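Long-range contact in aspartate aminotransferase (Leishmania major, PDB 4H51), which probably transfers the amino group of L-aspartate to 2-oxoglutarate with the help of pyridoxal 5'-phosphate: residues Q197-Q209 with Y232-A246. Residues are numbered along the deposited sequence; the frame is centred on the assembly and turned at random.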
loop_
_atom_site.group_PDB
_atom_site.type_symbol
_atom_site.label_atom_id
_atom_site.label_comp_id
_atom_site.label_asym_id
_atom_site.label_seq_id
_atom_site.Cartn_x
_atom_site.Cartn_y
_atom_site.Cartn_z
ATOM N N GLN B 197 9.007 -3.682 -19.936
ATOM C CA GLN B 197 9.354 -2.507 -20.711
ATOM C C GLN B 197 10.842 -2.496 -21.103
ATOM O O GLN B 197 11.178 -2.162 -22.242
ATOM C CB GLN B 197 8.940 -1.241 -19.939
ATOM C CG GLN B 197 8.643 -0.041 -20.809
ATOM C CD GLN B 197 9.882 0.673 -21.332
ATOM O OE1 GLN B 197 9.882 1.200 -22.437
ATOM N NE2 GLN B 197 10.884 0.762 -20.517
ATOM N N CYS B 198 11.700 -2.912 -20.173
ATOM C CA CYS B 198 13.117 -3.156 -20.441
ATOM C C CYS B 198 13.652 -3.996 -19.276
ATOM O O CYS B 198 12.980 -4.141 -18.251
ATOM C CB CYS B 198 13.883 -1.830 -20.620
ATOM S SG CYS B 198 14.130 -0.918 -19.087
ATOM N N ALA B 199 14.864 -4.511 -19.397
ATOM C CA ALA B 199 15.520 -5.257 -18.301
ATOM C C ALA B 199 14.639 -6.400 -17.815
ATOM O O ALA B 199 14.222 -6.477 -16.679
ATOM C CB ALA B 199 15.940 -4.343 -17.150
ATOM N N HIS B 200 14.318 -7.292 -18.745
ATOM C CA HIS B 200 13.501 -8.445 -18.437
ATOM C C HIS B 200 13.942 -9.157 -17.200
ATOM O O HIS B 200 15.152 -9.428 -17.009
ATOM C CB HIS B 200 13.515 -9.419 -19.626
ATOM C CG HIS B 200 12.480 -10.500 -19.499
ATOM N ND1 HIS B 200 12.759 -11.725 -19.052
ATOM C CD2 HIS B 200 11.106 -10.461 -19.723
ATOM C CE1 HIS B 200 11.620 -12.450 -18.981
ATOM N NE2 HIS B 200 10.608 -11.680 -19.400
ATOM N N ASN B 201 12.964 -9.460 -16.351
ATOM C CA ASN B 201 13.140 -10.226 -15.128
ATOM C C ASN B 201 12.411 -11.550 -15.323
ATOM O O ASN B 201 11.178 -11.560 -15.430
ATOM C CB ASN B 201 12.604 -9.447 -13.939
ATOM C CG ASN B 201 12.668 -10.234 -12.629
ATOM O OD1 ASN B 201 13.107 -11.379 -12.602
ATOM N ND2 ASN B 201 12.165 -9.652 -11.565
ATOM N N PRO B 202 13.142 -12.689 -15.332
ATOM C CA PRO B 202 14.505 -12.951 -14.840
ATOM C C PRO B 202 15.658 -13.127 -15.826
ATOM O O PRO B 202 16.799 -13.383 -15.384
ATOM C CB PRO B 202 14.282 -14.262 -14.089
ATOM C CG PRO B 202 13.405 -15.029 -15.079
ATOM C CD PRO B 202 12.408 -13.971 -15.524
ATOM N N THR B 203 15.428 -12.965 -17.125
ATOM C CA THR B 203 16.357 -13.444 -18.124
ATOM C C THR B 203 17.364 -12.408 -18.595
ATOM O O THR B 203 18.374 -12.786 -19.158
ATOM C CB THR B 203 15.616 -13.941 -19.370
ATOM O OG1 THR B 203 15.079 -12.837 -20.088
ATOM C CG2 THR B 203 14.508 -14.983 -19.016
ATOM N N GLY B 204 17.073 -11.099 -18.392
ATOM C CA GLY B 204 17.899 -10.009 -18.890
ATOM C C GLY B 204 17.945 -9.899 -20.401
ATOM O O GLY B 204 18.832 -9.249 -20.964
ATOM N N VAL B 205 17.040 -10.621 -21.073
ATOM C CA VAL B 205 16.961 -10.554 -22.530
ATOM C C VAL B 205 15.762 -9.740 -22.940
ATOM O O VAL B 205 14.656 -10.069 -22.556
ATOM C CB VAL B 205 16.871 -11.944 -23.164
ATOM C CG1 VAL B 205 16.793 -11.799 -24.677
ATOM C CG2 VAL B 205 18.141 -12.740 -22.799
ATOM N N ASP B 206 16.003 -8.668 -23.684
ATOM C CA ASP B 206 14.962 -7.786 -24.155
ATOM C C ASP B 206 14.822 -7.942 -25.660
ATOM O O ASP B 206 15.777 -8.347 -26.347
ATOM C CB ASP B 206 15.293 -6.304 -23.857
ATOM C CG ASP B 206 15.256 -5.976 -22.389
ATOM O OD1 ASP B 206 14.722 -6.805 -21.634
ATOM O OD2 ASP B 206 15.751 -4.885 -21.997
ATOM N N PRO B 207 13.648 -7.591 -26.182
ATOM C CA PRO B 207 13.540 -7.412 -27.634
ATOM C C PRO B 207 14.438 -6.290 -28.104
ATOM O O PRO B 207 14.590 -5.317 -27.388
ATOM C CB PRO B 207 12.100 -6.973 -27.834
ATOM C CG PRO B 207 11.365 -7.371 -26.591
ATOM C CD PRO B 207 12.373 -7.325 -25.487
ATOM N N SER B 208 15.000 -6.419 -29.304
ATOM C CA SER B 208 15.656 -5.304 -29.970
ATOM C C SER B 208 14.618 -4.229 -30.290
ATOM O O SER B 208 13.408 -4.467 -30.301
ATOM C CB SER B 208 16.297 -5.789 -31.264
ATOM O OG SER B 208 15.316 -6.186 -32.198
ATOM N N GLN B 209 15.091 -3.050 -30.634
ATOM C CA GLN B 209 14.149 -2.008 -31.093
ATOM C C GLN B 209 13.312 -2.498 -32.304
ATOM O O GLN B 209 12.127 -2.212 -32.410
ATOM C CB GLN B 209 14.920 -0.730 -31.440
ATOM C CG GLN B 209 15.508 -0.026 -30.196
ATOM C CD GLN B 209 16.044 1.394 -30.483
ATOM O OE1 GLN B 209 16.082 1.852 -31.617
ATOM N NE2 GLN B 209 16.475 2.069 -29.442
ATOM N N TYR B 232 12.638 -1.115 -14.093
ATOM C CA TYR B 232 14.094 -0.866 -14.170
ATOM C C TYR B 232 14.532 0.173 -15.174
ATOM O O TYR B 232 15.654 0.062 -15.702
ATOM C CB TYR B 232 14.854 -2.148 -14.499
ATOM C CG TYR B 232 14.630 -3.275 -13.567
ATOM C CD1 TYR B 232 15.403 -3.441 -12.416
ATOM C CD2 TYR B 232 13.639 -4.193 -13.836
ATOM C CE1 TYR B 232 15.177 -4.492 -11.552
ATOM C CE2 TYR B 232 13.388 -5.217 -12.978
ATOM C CZ TYR B 232 14.149 -5.376 -11.852
ATOM O OH TYR B 232 13.850 -6.458 -11.046
ATOM N N GLN B 233 13.689 1.167 -15.455
ATOM C CA GLN B 233 14.022 2.195 -16.436
ATOM C C GLN B 233 15.344 2.835 -16.051
ATOM O O GLN B 233 15.509 3.333 -14.923
ATOM C CB GLN B 233 12.954 3.266 -16.568
ATOM C CG GLN B 233 13.124 4.070 -17.819
ATOM C CD GLN B 233 12.247 5.277 -17.884
ATOM O OE1 GLN B 233 11.244 5.355 -17.180
ATOM N NE2 GLN B 233 12.579 6.210 -18.774
ATOM N N GLY B 234 16.308 2.763 -16.959
ATOM C CA GLY B 234 17.703 3.114 -16.610
ATOM C C GLY B 234 18.681 1.931 -16.661
ATOM O O GLY B 234 19.858 2.144 -16.998
ATOM N N TYR B 235 18.253 0.687 -16.331
ATOM C CA TYR B 235 19.224 -0.382 -16.131
ATOM C C TYR B 235 19.578 -1.149 -17.425
ATOM O O TYR B 235 20.690 -1.691 -17.562
ATOM C CB TYR B 235 18.750 -1.352 -15.077
ATOM C CG TYR B 235 19.054 -0.929 -13.635
ATOM C CD1 TYR B 235 20.333 -1.098 -13.095
ATOM C CD2 TYR B 235 18.089 -0.358 -12.848
ATOM C CE1 TYR B 235 20.617 -0.700 -11.797
ATOM C CE2 TYR B 235 18.357 0.030 -11.559
ATOM C CZ TYR B 235 19.595 -0.143 -11.035
ATOM O OH TYR B 235 19.832 0.205 -9.764
ATOM N N ALA B 236 18.652 -1.218 -18.371
ATOM C CA ALA B 236 18.980 -1.840 -19.677
ATOM C C ALA B 236 20.186 -1.186 -20.354
ATOM O O ALA B 236 21.046 -1.881 -20.907
ATOM C CB ALA B 236 17.772 -1.849 -20.604
ATOM N N SER B 237 20.282 0.142 -20.260
ATOM C CA SER B 237 21.388 0.872 -20.888
ATOM C C SER B 237 22.202 1.827 -19.992
ATOM O O SER B 237 23.289 2.222 -20.411
ATOM C CB SER B 237 20.829 1.694 -22.026
ATOM O OG SER B 237 20.062 2.745 -21.457
ATOM N N GLY B 238 21.698 2.211 -18.821
ATOM C CA GLY B 238 22.161 3.409 -18.093
ATOM C C GLY B 238 21.598 4.763 -18.546
ATOM O O GLY B 238 21.869 5.808 -17.928
ATOM N N SER B 239 20.769 4.737 -19.588
ATOM C CA SER B 239 20.040 5.926 -20.040
ATOM C C SER B 239 18.527 5.755 -19.940
ATOM O O SER B 239 17.979 4.817 -20.546
ATOM C CB SER B 239 20.383 6.177 -21.508
ATOM O OG SER B 239 19.465 7.075 -22.121
ATOM N N LEU B 240 17.888 6.688 -19.248
ATOM C CA LEU B 240 16.415 6.733 -19.086
ATOM C C LEU B 240 15.729 6.880 -20.440
ATOM O O LEU B 240 14.716 6.197 -20.704
ATOM C CB LEU B 240 15.981 7.882 -18.193
ATOM C CG LEU B 240 16.363 7.864 -16.712
ATOM C CD1 LEU B 240 15.988 9.187 -16.108
ATOM C CD2 LEU B 240 15.645 6.709 -16.022
ATOM N N ASP B 241 16.287 7.762 -21.284
ATOM C CA ASP B 241 15.721 7.948 -22.622
ATOM C C ASP B 241 15.810 6.691 -23.461
ATOM O O ASP B 241 14.804 6.252 -24.047
ATOM C CB ASP B 241 16.368 9.127 -23.346
ATOM C CG ASP B 241 15.819 10.464 -22.887
ATOM O OD1 ASP B 241 14.680 10.580 -22.401
ATOM O OD2 ASP B 241 16.542 11.436 -23.044
ATOM N N THR B 242 16.999 6.083 -23.522
ATOM C CA THR B 242 17.144 4.862 -24.307
ATOM C C THR B 242 16.250 3.752 -23.806
ATOM O O THR B 242 15.665 3.017 -24.621
ATOM C CB THR B 242 18.601 4.353 -24.349
ATOM O OG1 THR B 242 19.436 5.381 -24.898
ATOM C CG2 THR B 242 18.720 3.099 -25.217
ATOM N N ASP B 243 16.122 3.642 -22.478
ATOM C CA ASP B 243 15.380 2.520 -21.874
ATOM C C ASP B 243 13.890 2.650 -22.033
ATOM O O ASP B 243 13.234 1.659 -22.002
ATOM C CB ASP B 243 15.720 2.282 -20.443
ATOM C CG ASP B 243 17.079 1.665 -20.265
ATOM O OD1 ASP B 243 17.773 1.374 -21.264
ATOM O OD2 ASP B 243 17.410 1.486 -19.089
ATOM N N ALA B 244 13.404 3.844 -22.332
ATOM C CA ALA B 244 11.972 4.123 -22.557
ATOM C C ALA B 244 11.492 3.873 -23.976
ATOM O O ALA B 244 10.339 4.166 -24.314
ATOM C CB ALA B 244 11.685 5.571 -22.168
ATOM N N TYR B 245 12.351 3.344 -24.846
ATOM C CA TYR B 245 12.010 3.214 -26.250
ATOM C C TYR B 245 10.690 2.482 -26.470
ATOM O O TYR B 245 9.840 2.917 -27.237
ATOM C CB TYR B 245 13.141 2.488 -27.012
ATOM C CG TYR B 245 12.868 2.405 -28.486
ATOM C CD1 TYR B 245 13.221 3.471 -29.325
ATOM C CD2 TYR B 245 12.236 1.302 -29.066
ATOM C CE1 TYR B 245 12.975 3.423 -30.679
ATOM C CE2 TYR B 245 11.980 1.259 -30.428
ATOM C CZ TYR B 245 12.334 2.345 -31.231
ATOM O OH TYR B 245 12.111 2.347 -32.602
ATOM N N ALA B 246 10.492 1.371 -25.771
ATOM C CA ALA B 246 9.350 0.527 -26.068
ATOM C C ALA B 246 8.045 1.248 -25.754
ATOM O O ALA B 246 7.149 1.341 -26.586
ATOM C CB ALA B 246 9.464 -0.827 -25.350
HETATM O O HOH W 1 12.288 -0.102 -23.898
HETATM O O HOH W 2 11.849 -2.107 -16.722
HETATM O O HOH W 3 16.149 0.919 -26.326
#
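Gln197 and Asn201 meet Asp243 and Tyr232 where the loop after strand 192-196 packs on the loop and short helices after the neighbouring parallel strand 225-230, at the cofactor site of the fold-type-I architecture found in class I aminotransferases. The hydrogen-bond evidence begins at Gln197, whose side chain bends at chi2 (-78°) and brings NE2 to 2.9 Å from Asp243 O. That bond lies close to the amide plane of Gln197, but the donor is tilted 34° from the carbonyl plane. The other amide atom, OE1, accepts from Ala247 N, so the amide spans the junction, NE2 on the last residue of helix 240-243 and OE1 on the first turn of helix 245-252.

Water adds bridges. One molecule joins Cys198 O to Tyr232 N; another accepts from Ala246 N and lies 2.9 Å from Gln197 O, near Asp243 O as well.

Apolar contact fills the middle: Ala199 CB sits 3.6 Å from Tyr232 CB, and Cys198 CB touches Ala236 CB. The Asp206 carboxylate braces this turn from within 197-209, its two oxygens accepting from Ala199 N and His200 N through their syn lone pairs.

At the cofactor end, Asn201 ND2 and Tyr232 OH both hydrogen-bond O3 of the pyridoxal-phosphate-bearing lysine (LLP) at position 265, while Asn201 OD1 takes Arg392 NH1. Asn201 ND2 and Tyr232 OH lie 3.6 Å apart, as two groups that share O3 would.

Stacking occurs instead at the outer end, where the extended Gln209 chain lays its amide over one face of Tyr245, planes 4° apart, with Gln209 CD 3.6 Å above the ring centre.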